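Local structure of pectinesterase A (Erwinia chrysanthemi, 2NTP) at residues Asn45-Ile50 / Ser81-Ala86; Phe109-Asn114 / Arg193-Val198; Gly263-Leu268 / Tyr277-Met282. The protein hydrolyses the methyl esters of galacturonosyl units in pectin, releasing methanol, in the first step of plant tissue maceration and soft rot. All blocks are in the same frame, centred on the assembly; numbering follows the deposited sequence.

How the interactions relate
Going from the N terminus, interaction 1 closes a loop of some thirty residues, bringing R47, just ahead of strand 48-50, to W83, just ahead of helix 84-87. Interaction 2 follows after it and spans 78 residues, joining the beginning of helix 111-116 to the loop after strand 189-192. Interaction 3 comes last and is the shortest link, with eight residues between its segments, joining strand 264-268 to W279, just after strand 276-278. The three are in series, neither nesting nor crossing, and no two touch. Interactions 1 and 2 involve loops that border the bound oligosaccharide; interaction 3 packs the interior of the parallel beta-helix, although M282 of its second segment also reaches the sugar.

Interaction 1 (Asn45-Ile50 / Ser81-Ala86); sequences NERLTI and SKWGTA. With ADA (alpha-D-galactopyranuronic acid), chain C; ADA (alpha-D-galactopyranuronic acid), chain B.
One face of the W83 indole carries the guanidinium of R47, which arrives edge-first: NH1 lies 3.3 Å above the ring plane, while the two planes stand 81° apart. The six-membered ring does the receiving, as R47 NH1 is 3.4 Å from W83 CH2 and about equally near CZ2 and CZ3. R47 CZ sits 4.5 Å from the centroid of that ring and 9° off its normal, a cation-pi contact directly over the face. The arginine chain is extended through chi2 and bends at chi3, which brings NH1 over the indole. NH2 is held by the carbonyls of G87 and S89, so two backbone oxygens help fix the rotation of the group; K77 makes a second cation-pi contact with W83. Just beyond the tryptophan, the chain turns its amides to the galacturonate of chain C: A86 N donates to O6B at 2.8 Å in a nearly straight bond (174°), and T85 N reaches O6A weakly at 3.4 Å. The cation-pi contact thus joins the residue just before strand 48-50 to W83, just before helix 84-87, in a surface loop on the rim of the pectin-binding cleft of this right-handed parallel beta-helix.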
loop_
_atom_site.group_PDB
_atom_site.type_symbol
_atom_site.label_atom_id
_atom_site.label_comp_id
_atom_site.label_asym_id
_atom_site.label_seq_id
_atom_site.Cartn_x
_atom_site.Cartn_y
_atom_site.Cartn_z
ATOM N N ASN A 45 19.017 2.910 -5.296
ATOM C CA ASN A 45 18.451 4.171 -4.819
ATOM C C ASN A 45 17.831 4.944 -5.981
ATOM O O ASN A 45 18.457 5.834 -6.574
ATOM C CB ASN A 45 19.513 4.995 -4.078
ATOM C CG ASN A 45 18.971 6.309 -3.523
ATOM O OD1 ASN A 45 19.708 7.294 -3.419
ATOM N ND2 ASN A 45 17.691 6.328 -3.153
ATOM N N GLU A 46 16.596 4.574 -6.304
ATOM C CA GLU A 46 15.914 5.078 -7.484
ATOM C C GLU A 46 14.446 5.323 -7.194
ATOM O O GLU A 46 13.847 4.648 -6.350
ATOM C CB GLU A 46 16.022 4.072 -8.633
ATOM C CG GLU A 46 17.441 3.757 -9.064
ATOM C CD GLU A 46 17.483 2.879 -10.290
ATOM O OE1 GLU A 46 16.805 3.225 -11.279
ATOM O OE2 GLU A 46 18.201 1.858 -10.261
ATOM N N ARG A 47 13.886 6.295 -7.902
ATOM C CA ARG A 47 12.450 6.498 -7.956
ATOM C C ARG A 47 12.001 6.233 -9.391
ATOM O O ARG A 47 12.632 6.706 -10.350
ATOM C CB ARG A 47 12.092 7.912 -7.520
ATOM C CG ARG A 47 12.651 8.273 -6.147
ATOM C CD ARG A 47 12.131 9.611 -5.678
ATOM N NE ARG A 47 10.688 9.566 -5.504
ATOM C CZ ARG A 47 9.881 10.620 -5.535
ATOM N NH1 ARG A 47 10.357 11.846 -5.742
ATOM N NH2 ARG A 47 8.581 10.442 -5.368
ATOM N N LEU A 48 10.928 5.460 -9.531
ATOM C CA LEU A 48 10.480 4.986 -10.837
ATOM C C LEU A 48 9.019 5.309 -11.101
ATOM O O LEU A 48 8.183 5.219 -10.201
ATOM C CB LEU A 48 10.696 3.473 -10.958
ATOM C CG LEU A 48 12.087 2.918 -10.634
ATOM C CD1 LEU A 48 12.034 1.401 -10.487
ATOM C CD2 LEU A 48 13.111 3.334 -11.682
ATOM N N THR A 49 8.721 5.678 -12.345
ATOM C CA THR A 49 7.345 5.827 -12.803
ATOM C C THR A 49 7.178 4.946 -14.030
ATOM O O THR A 49 7.880 5.114 -15.030
ATOM C CB THR A 49 6.984 7.293 -13.123
ATOM O OG1 THR A 49 7.155 8.085 -11.943
ATOM C CG2 THR A 49 5.535 7.407 -13.601
ATOM N N ILE A 50 6.263 3.990 -13.929
ATOM C CA ILE A 50 6.045 3.001 -14.981
ATOM C C ILE A 50 4.877 3.425 -15.858
ATOM O O ILE A 50 3.742 3.496 -15.393
ATOM C CB ILE A 50 5.765 1.591 -14.384
ATOM C CG1 ILE A 50 6.899 1.137 -13.447
ATOM C CG2 ILE A 50 5.463 0.578 -15.493
ATOM C CD1 ILE A 50 8.301 1.309 -13.982
ATOM N N SER A 81 8.074 23.781 -3.508
ATOM C CA SER A 81 6.773 23.152 -3.302
ATOM C C SER A 81 6.946 21.734 -2.766
ATOM O O SER A 81 7.991 21.107 -2.958
ATOM C CB SER A 81 5.962 23.135 -4.599
ATOM O OG SER A 81 6.545 22.267 -5.551
ATOM N N LYS A 82 5.909 21.242 -2.094
ATOM C CA LYS A 82 5.913 19.903 -1.515
ATOM C C LYS A 82 5.673 18.851 -2.592
ATOM O O LYS A 82 4.952 19.098 -3.562
ATOM C CB LYS A 82 4.822 19.788 -0.449
ATOM C CG LYS A 82 5.034 20.655 0.784
ATOM C CD LYS A 82 3.803 20.618 1.678
ATOM C CE LYS A 82 3.936 21.566 2.860
ATOM N NZ LYS A 82 2.681 21.603 3.664
ATOM N N TRP A 83 6.270 17.675 -2.408
ATOM C CA TRP A 83 5.995 16.530 -3.276
ATOM C C TRP A 83 4.537 16.082 -3.171
ATOM O O TRP A 83 3.916 15.718 -4.178
ATOM C CB TRP A 83 6.927 15.364 -2.942
ATOM C CG TRP A 83 8.290 15.491 -3.543
ATOM C CD1 TRP A 83 9.428 15.908 -2.914
ATOM C CD2 TRP A 83 8.662 15.199 -4.896
ATOM N NE1 TRP A 83 10.489 15.891 -3.792
ATOM C CE2 TRP A 83 10.046 15.462 -5.016
ATOM C CE3 TRP A 83 7.962 14.741 -6.022
ATOM C CZ2 TRP A 83 10.744 15.286 -6.217
ATOM C CZ3 TRP A 83 8.658 14.565 -7.219
ATOM C CH2 TRP A 83 10.034 14.838 -7.302
ATOM N N GLY A 84 3.997 16.118 -1.953
ATOM C CA GLY A 84 2.651 15.625 -1.684
ATOM C C GLY A 84 2.640 14.112 -1.569
ATOM O O GLY A 84 3.644 13.461 -1.853
ATOM N N THR A 85 1.497 13.555 -1.175
ATOM C CA THR A 85 1.389 12.113 -0.906
ATOM C C THR A 85 1.612 11.251 -2.155
ATOM O O THR A 85 2.509 10.394 -2.166
ATOM C CB THR A 85 0.061 11.766 -0.208
ATOM O OG1 THR A 85 -0.009 12.472 1.038
ATOM C CG2 THR A 85 -0.041 10.266 0.074
ATOM N N ALA A 86 0.821 11.487 -3.202
ATOM C CA ALA A 86 1.047 10.813 -4.480
ATOM C C ALA A 86 2.501 10.992 -4.945
ATOM O O ALA A 86 3.183 10.015 -5.285
ATOM C CB ALA A 86 0.059 11.311 -5.539
HETATM C C1 ADA C . -5.218 14.481 -0.609
HETATM C C2 ADA C . -6.198 13.989 -1.675
HETATM C C3 ADA C . -5.622 12.791 -2.434
HETATM C C4 ADA C . -4.219 13.100 -2.968
HETATM C C5 ADA C . -3.333 13.589 -1.822
HETATM C C6 ADA C . -1.952 13.955 -2.298
HETATM O O2 ADA C . -7.418 13.620 -1.029
HETATM O O3 ADA C . -6.507 12.395 -3.496
HETATM O O4 ADA C . -4.270 14.129 -3.966
HETATM O O5 ADA C . -3.936 14.731 -1.196
HETATM O O6B ADA C . -1.356 13.191 -3.087
HETATM O O6A ADA C . -1.450 15.017 -1.877
HETATM C C1 ADA B . -4.691 11.470 3.256
HETATM C C2 ADA B . -3.553 11.723 2.259
HETATM C C3 ADA B . -3.308 13.223 2.129
HETATM C C4 ADA B . -4.601 13.943 1.747
HETATM C C5 ADA B . -5.689 13.632 2.777
HETATM C C6 ADA B . -6.983 14.285 2.392
HETATM O O2 ADA B . -2.346 11.085 2.694
HETATM O O3 ADA B . -2.268 13.485 1.179
HETATM O O4 ADA B . -5.054 13.522 0.454
HETATM O O5 ADA B . -5.874 12.209 2.904
HETATM O O6B ADA B . -7.995 13.566 2.225
HETATM O O6A ADA B . -6.993 15.532 2.255
#

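Interaction 2 (Phe109-Asn114 / Arg193-Val198); sequences FDFPAN and RYRADV
The substrate-binding arginine of the cleft, R195, meets the ring edge of F111, the first residue of helix 111-116. F111 CE2 comes within 3.5 Å of R195 NE, which lies near the ring plane, and F111 CZ approaches the guanidinium from over one of its faces. The planes are 87° apart, almost perpendicular. F111 CG stands opposite the backbone N (chi1 177°), which carries the ring out from the helix start to the arginine. In R195 the bends at chi2 and chi3 turn the NE and NH2 side toward D197, two residues on in the same type I turn. The grip is side-on and bidentate: R195 NE to D197 OD1 is 2.8 Å and R195 NH2 to D197 OD2 is 2.9 Å, both on the syn side of the carboxylate. In this substrate-binding loop of the pectinesterase cleft, NH2 also donates to a galacturonate O6A, so D197 helps position an arginine that holds a sugar acid. D197 OD1 lies 3.8 Å from F111 CE2, and the phenyl ring therefore touches both partners of the salt bridge, R195 at its edge and D197 obliquely. Q115 NE2 bonds D197 OD2, and S204 O accepts from R195 NH1. At the helix start D110 is the N-cap, its OD1 accepting from A113 N at 3.1 Å.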
loop_
_atom_site.group_PDB
_atom_site.type_symbol
_atom_site.label_atom_id
_atom_site.label_comp_id
_atom_site.label_asym_id
_atom_site.label_seq_id
_atom_site.Cartn_x
_atom_site.Cartn_y
_atom_site.Cartn_z
ATOM N N PHE A 109 12.016 7.320 4.079
ATOM C CA PHE A 109 11.746 8.454 4.957
ATOM C C PHE A 109 11.769 7.961 6.396
ATOM O O PHE A 109 11.024 7.044 6.776
ATOM C CB PHE A 109 10.415 9.140 4.635
ATOM C CG PHE A 109 10.033 10.215 5.619
ATOM C CD1 PHE A 109 10.798 11.371 5.738
ATOM C CD2 PHE A 109 8.905 10.067 6.426
ATOM C CE1 PHE A 109 10.448 12.366 6.646
ATOM C CE2 PHE A 109 8.547 11.057 7.344
ATOM C CZ PHE A 109 9.324 12.210 7.449
ATOM N N ASP A 110 12.649 8.562 7.188
ATOM C CA ASP A 110 12.840 8.130 8.560
ATOM C C ASP A 110 11.789 8.781 9.448
ATOM O O ASP A 110 12.059 9.758 10.147
ATOM C CB ASP A 110 14.257 8.472 9.029
ATOM C CG ASP A 110 14.671 7.712 10.279
ATOM O OD1 ASP A 110 13.798 7.278 11.065
ATOM O OD2 ASP A 110 15.898 7.565 10.483
ATOM N N PHE A 111 10.578 8.235 9.406
ATOM C CA PHE A 111 9.489 8.747 10.229
ATOM C C PHE A 111 9.854 8.886 11.716
ATOM O O PHE A 111 9.632 9.947 12.295
ATOM C CB PHE A 111 8.224 7.906 10.041
ATOM C CG PHE A 111 7.078 8.337 10.903
ATOM C CD1 PHE A 111 6.225 9.354 10.491
ATOM C CD2 PHE A 111 6.846 7.722 12.132
ATOM C CE1 PHE A 111 5.157 9.753 11.293
ATOM C CE2 PHE A 111 5.783 8.113 12.935
ATOM C CZ PHE A 111 4.940 9.140 12.518
ATOM N N PRO A 112 10.399 7.821 12.348
ATOM C CA PRO A 112 10.712 7.975 13.778
ATOM C C PRO A 112 11.732 9.077 14.078
ATOM O O PRO A 112 11.573 9.798 15.062
ATOM C CB PRO A 112 11.270 6.603 14.166
ATOM C CG PRO A 112 10.658 5.653 13.159
ATOM C CD PRO A 112 10.699 6.451 11.883
ATOM N N ALA A 113 12.762 9.207 13.246
ATOM C CA ALA A 113 13.759 10.264 13.450
ATOM C C ALA A 113 13.120 11.635 13.272
ATOM O O ALA A 113 13.429 12.568 14.016
ATOM C CB ALA A 113 14.948 10.089 12.515
ATOM N N ASN A 114 12.220 11.748 12.297
ATOM C CA ASN A 114 11.463 12.979 12.090
ATOM C C ASN A 114 10.653 13.374 13.324
ATOM O O ASN A 114 10.693 14.524 13.750
ATOM C CB ASN A 114 10.522 12.863 10.894
ATOM C CG ASN A 114 9.855 14.185 10.557
ATOM O OD1 ASN A 114 10.477 15.068 9.971
ATOM N ND2 ASN A 114 8.586 14.329 10.932
ATOM N N ARG A 193 3.830 -1.437 12.852
ATOM C CA ARG A 193 5.121 -0.998 13.371
ATOM C C ARG A 193 5.030 -0.222 14.679
ATOM O O ARG A 193 4.020 0.433 14.982
ATOM C CB ARG A 193 5.881 -0.201 12.303
ATOM C CG ARG A 193 6.069 -0.981 10.997
ATOM C CD ARG A 193 6.969 -0.244 10.017
ATOM N NE ARG A 193 8.391 -0.392 10.345
ATOM C CZ ARG A 193 9.386 0.022 9.563
ATOM N NH1 ARG A 193 9.122 0.616 8.405
ATOM N NH2 ARG A 193 10.647 -0.164 9.941
ATOM N N TYR A 194 6.109 -0.305 15.450
ATOM C CA TYR A 194 6.219 0.389 16.724
ATOM C C TYR A 194 6.262 1.910 16.542
ATOM O O TYR A 194 6.951 2.422 15.655
ATOM C CB TYR A 194 7.469 -0.098 17.457
ATOM C CG TYR A 194 7.743 0.652 18.739
ATOM C CD1 TYR A 194 6.936 0.464 19.865
ATOM C CD2 TYR A 194 8.798 1.553 18.824
ATOM C CE1 TYR A 194 7.179 1.156 21.046
ATOM C CE2 TYR A 194 9.048 2.248 20.002
ATOM C CZ TYR A 194 8.234 2.045 21.105
ATOM O OH TYR A 194 8.474 2.732 22.278
ATOM N N ARG A 195 5.516 2.619 17.388
ATOM C CA ARG A 195 5.491 4.083 17.385
ATOM C C ARG A 195 6.081 4.626 18.680
ATOM O O ARG A 195 5.408 4.632 19.712
ATOM C CB ARG A 195 4.052 4.605 17.265
ATOM C CG ARG A 195 3.360 4.360 15.924
ATOM C CD ARG A 195 3.763 5.378 14.856
ATOM N NE ARG A 195 3.527 6.782 15.206
ATOM C CZ ARG A 195 2.390 7.447 14.992
ATOM N NH1 ARG A 195 1.333 6.838 14.470
ATOM N NH2 ARG A 195 2.296 8.732 15.330
ATOM N N ALA A 196 7.331 5.077 18.626
ATOM C CA ALA A 196 7.998 5.647 19.796
ATOM C C ALA A 196 7.359 6.970 20.223
ATOM O O ALA A 196 7.496 7.396 21.380
ATOM C CB ALA A 196 9.481 5.840 19.521
ATOM N N ASP A 197 6.656 7.606 19.288
ATOM C CA ASP A 197 6.105 8.947 19.490
ATOM C C ASP A 197 4.661 8.964 19.999
ATOM O O ASP A 197 4.090 10.037 20.209
ATOM C CB ASP A 197 6.223 9.773 18.199
ATOM C CG ASP A 197 5.420 9.186 17.043
ATOM O OD1 ASP A 197 5.561 7.979 16.764
ATOM O OD2 ASP A 197 4.657 9.938 16.399
ATOM N N VAL A 198 4.083 7.782 20.201
ATOM C CA VAL A 198 2.689 7.659 20.640
ATOM C C VAL A 198 2.605 7.264 22.115
ATOM O O VAL A 198 3.184 6.259 22.529
ATOM C CB VAL A 198 1.896 6.656 19.752
ATOM C CG1 VAL A 198 0.525 6.347 20.343
ATOM C CG2 VAL A 198 1.739 7.209 18.346
#

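Interaction 3 (Gly263-Leu268 / Tyr277-Met282); sequences GQTVFL and YGWDKM
W279 pushes the far end of its indole between T265 and F267, and the close packing of the contact is concentrated there. W279 CH2 lies 3.6 Å from the carbonyl O of T265. The same W279 CH2 is 3.7 Å from CE1 of F267 and meets the phenyl ring at its edge; the two ring planes are inclined by 48°, with centroids 5.9 Å apart, an oblique pair. With CG anti to the carbonyl carbon (chi1 -56°), the indole reaches across to the strand although the backbones remain well separated, the T265 and W279 CA atoms being 10.0 Å apart. T265 meets the indole with CB and CG2, while its OG1 pairs with T208 OG1. Beyond W279 the second segment turns polar and more exposed, and its bonds there are internal: the D280 carboxylate takes the Y277 hydroxyl on OD2 at 2.6 Å and K281 N on OD1, using an anti lone pair each time. W279 also stacks on F301. Strand 264-268 lies between 220-223 and 300-304 in one parallel sheet, and W279, following strand 276-278 of the sheet that holds 205-210, packs against it across the interior.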
loop_
_atom_site.group_PDB
_atom_site.type_symbol
_atom_site.label_atom_id
_atom_site.label_comp_id
_atom_site.label_asym_id
_atom_site.label_seq_id
_atom_site.Cartn_x
_atom_site.Cartn_y
_atom_site.Cartn_z
ATOM N N GLY A 263 -15.543 3.418 2.018
ATOM C CA GLY A 263 -14.531 2.393 1.780
ATOM C C GLY A 263 -14.904 0.996 2.217
ATOM O O GLY A 263 -15.703 0.816 3.138
ATOM N N GLN A 264 -14.323 0.013 1.534
ATOM C CA GLN A 264 -14.485 -1.389 1.892
ATOM C C GLN A 264 -13.147 -2.002 2.280
ATOM O O GLN A 264 -12.175 -1.893 1.536
ATOM C CB GLN A 264 -15.101 -2.188 0.736
ATOM C CG GLN A 264 -15.248 -3.686 1.032
ATOM C CD GLN A 264 -15.554 -4.499 -0.211
ATOM O OE1 GLN A 264 -14.649 -4.925 -0.931
ATOM N NE2 GLN A 264 -16.843 -4.722 -0.465
ATOM N N THR A 265 -13.114 -2.632 3.452
ATOM C CA THR A 265 -12.025 -3.531 3.822
ATOM C C THR A 265 -12.658 -4.800 4.359
ATOM O O THR A 265 -13.459 -4.751 5.302
ATOM C CB THR A 265 -11.097 -2.941 4.905
ATOM O OG1 THR A 265 -10.488 -1.745 4.414
ATOM C CG2 THR A 265 -10.001 -3.935 5.263
ATOM N N VAL A 266 -12.311 -5.928 3.740
ATOM C CA VAL A 266 -12.801 -7.232 4.184
ATOM C C VAL A 266 -11.622 -8.155 4.472
ATOM O O VAL A 266 -10.728 -8.311 3.629
ATOM C CB VAL A 266 -13.751 -7.875 3.147
ATOM C CG1 VAL A 266 -14.274 -9.209 3.665
ATOM C CG2 VAL A 266 -14.917 -6.939 2.832
ATOM N N PHE A 267 -11.620 -8.735 5.672
ATOM C CA PHE A 267 -10.632 -9.736 6.074
ATOM C C PHE A 267 -11.291 -11.104 6.067
ATOM O O PHE A 267 -12.331 -11.292 6.699
ATOM C CB PHE A 267 -10.098 -9.457 7.482
ATOM C CG PHE A 267 -9.215 -8.247 7.574
ATOM C CD1 PHE A 267 -9.756 -6.992 7.848
ATOM C CD2 PHE A 267 -7.833 -8.358 7.402
ATOM C CE1 PHE A 267 -8.940 -5.869 7.937
ATOM C CE2 PHE A 267 -7.010 -7.238 7.489
ATOM C CZ PHE A 267 -7.567 -5.991 7.758
ATOM N N LEU A 268 -10.680 -12.055 5.365
ATOM C CA LEU A 268 -11.155 -13.440 5.383
ATOM C C LEU A 268 -10.045 -14.409 5.764
ATOM O O LEU A 268 -8.941 -14.333 5.222
ATOM C CB LEU A 268 -11.762 -13.845 4.038
ATOM C CG LEU A 268 -12.892 -12.978 3.477
ATOM C CD1 LEU A 268 -12.334 -12.053 2.403
ATOM C CD2 LEU A 268 -14.000 -13.850 2.911
ATOM N N TYR A 277 -7.492 -3.758 17.875
ATOM C CA TYR A 277 -8.656 -3.463 18.726
ATOM C C TYR A 277 -9.996 -3.516 17.986
ATOM O O TYR A 277 -11.056 -3.610 18.621
ATOM C CB TYR A 277 -8.496 -2.122 19.465
ATOM C CG TYR A 277 -8.357 -0.906 18.572
ATOM C CD1 TYR A 277 -9.465 -0.346 17.928
ATOM C CD2 TYR A 277 -7.116 -0.302 18.385
ATOM C CE1 TYR A 277 -9.328 0.777 17.103
ATOM C CE2 TYR A 277 -6.972 0.823 17.565
ATOM C CZ TYR A 277 -8.079 1.352 16.932
ATOM O OH TYR A 277 -7.932 2.457 16.126
ATOM N N GLY A 278 -9.950 -3.452 16.655
ATOM C CA GLY A 278 -11.160 -3.390 15.829
ATOM C C GLY A 278 -11.068 -2.291 14.790
ATOM O O GLY A 278 -9.983 -1.990 14.296
ATOM N N TRP A 279 -12.211 -1.697 14.455
ATOM C CA TRP A 279 -12.276 -0.648 13.439
ATOM C C TRP A 279 -12.287 0.736 14.092
ATOM O O TRP A 279 -12.425 0.852 15.312
ATOM C CB TRP A 279 -13.535 -0.829 12.580
ATOM C CG TRP A 279 -13.655 -2.181 11.926
ATOM C CD1 TRP A 279 -14.413 -3.236 12.357
ATOM C CD2 TRP A 279 -13.006 -2.618 10.724
ATOM N NE1 TRP A 279 -14.274 -4.302 11.498
ATOM C CE2 TRP A 279 -13.415 -3.952 10.489
ATOM C CE3 TRP A 279 -12.119 -2.013 9.822
ATOM C CZ2 TRP A 279 -12.968 -4.692 9.385
ATOM C CZ3 TRP A 279 -11.677 -2.742 8.724
ATOM C CH2 TRP A 279 -12.101 -4.074 8.515
ATOM N N ASP A 280 -12.149 1.789 13.286
ATOM C CA ASP A 280 -12.162 3.148 13.833
ATOM C C ASP A 280 -12.807 4.151 12.880
ATOM O O ASP A 280 -13.092 3.832 11.721
ATOM C CB ASP A 280 -10.741 3.602 14.200
ATOM C CG ASP A 280 -10.696 4.438 15.481
ATOM O OD1 ASP A 280 -11.644 5.211 15.751
ATOM O OD2 ASP A 280 -9.697 4.325 16.219
ATOM N N LYS A 281 -13.038 5.358 13.397
ATOM C CA LYS A 281 -13.555 6.479 12.614
ATOM C C LYS A 281 -12.413 7.323 12.046
ATOM O O LYS A 281 -11.249 7.154 12.418
ATOM C CB LYS A 281 -14.483 7.350 13.479
ATOM C CG LYS A 281 -13.813 7.973 14.701
ATOM C CD LYS A 281 -14.819 8.694 15.595
ATOM C CE LYS A 281 -14.105 9.403 16.735
ATOM N NZ LYS A 281 -15.045 9.818 17.816
ATOM N N MET A 282 -12.759 8.233 11.139
ATOM C CA MET A 282 -11.793 9.146 10.547
ATOM C C MET A 282 -12.474 10.461 10.210
ATOM O O MET A 282 -13.646 10.474 9.829
ATOM C CB MET A 282 -11.179 8.535 9.286
ATOM C CG MET A 282 -9.965 9.285 8.749
ATOM S SD MET A 282 -9.266 8.481 7.302
ATOM C CE MET A 282 -7.858 9.537 6.982
#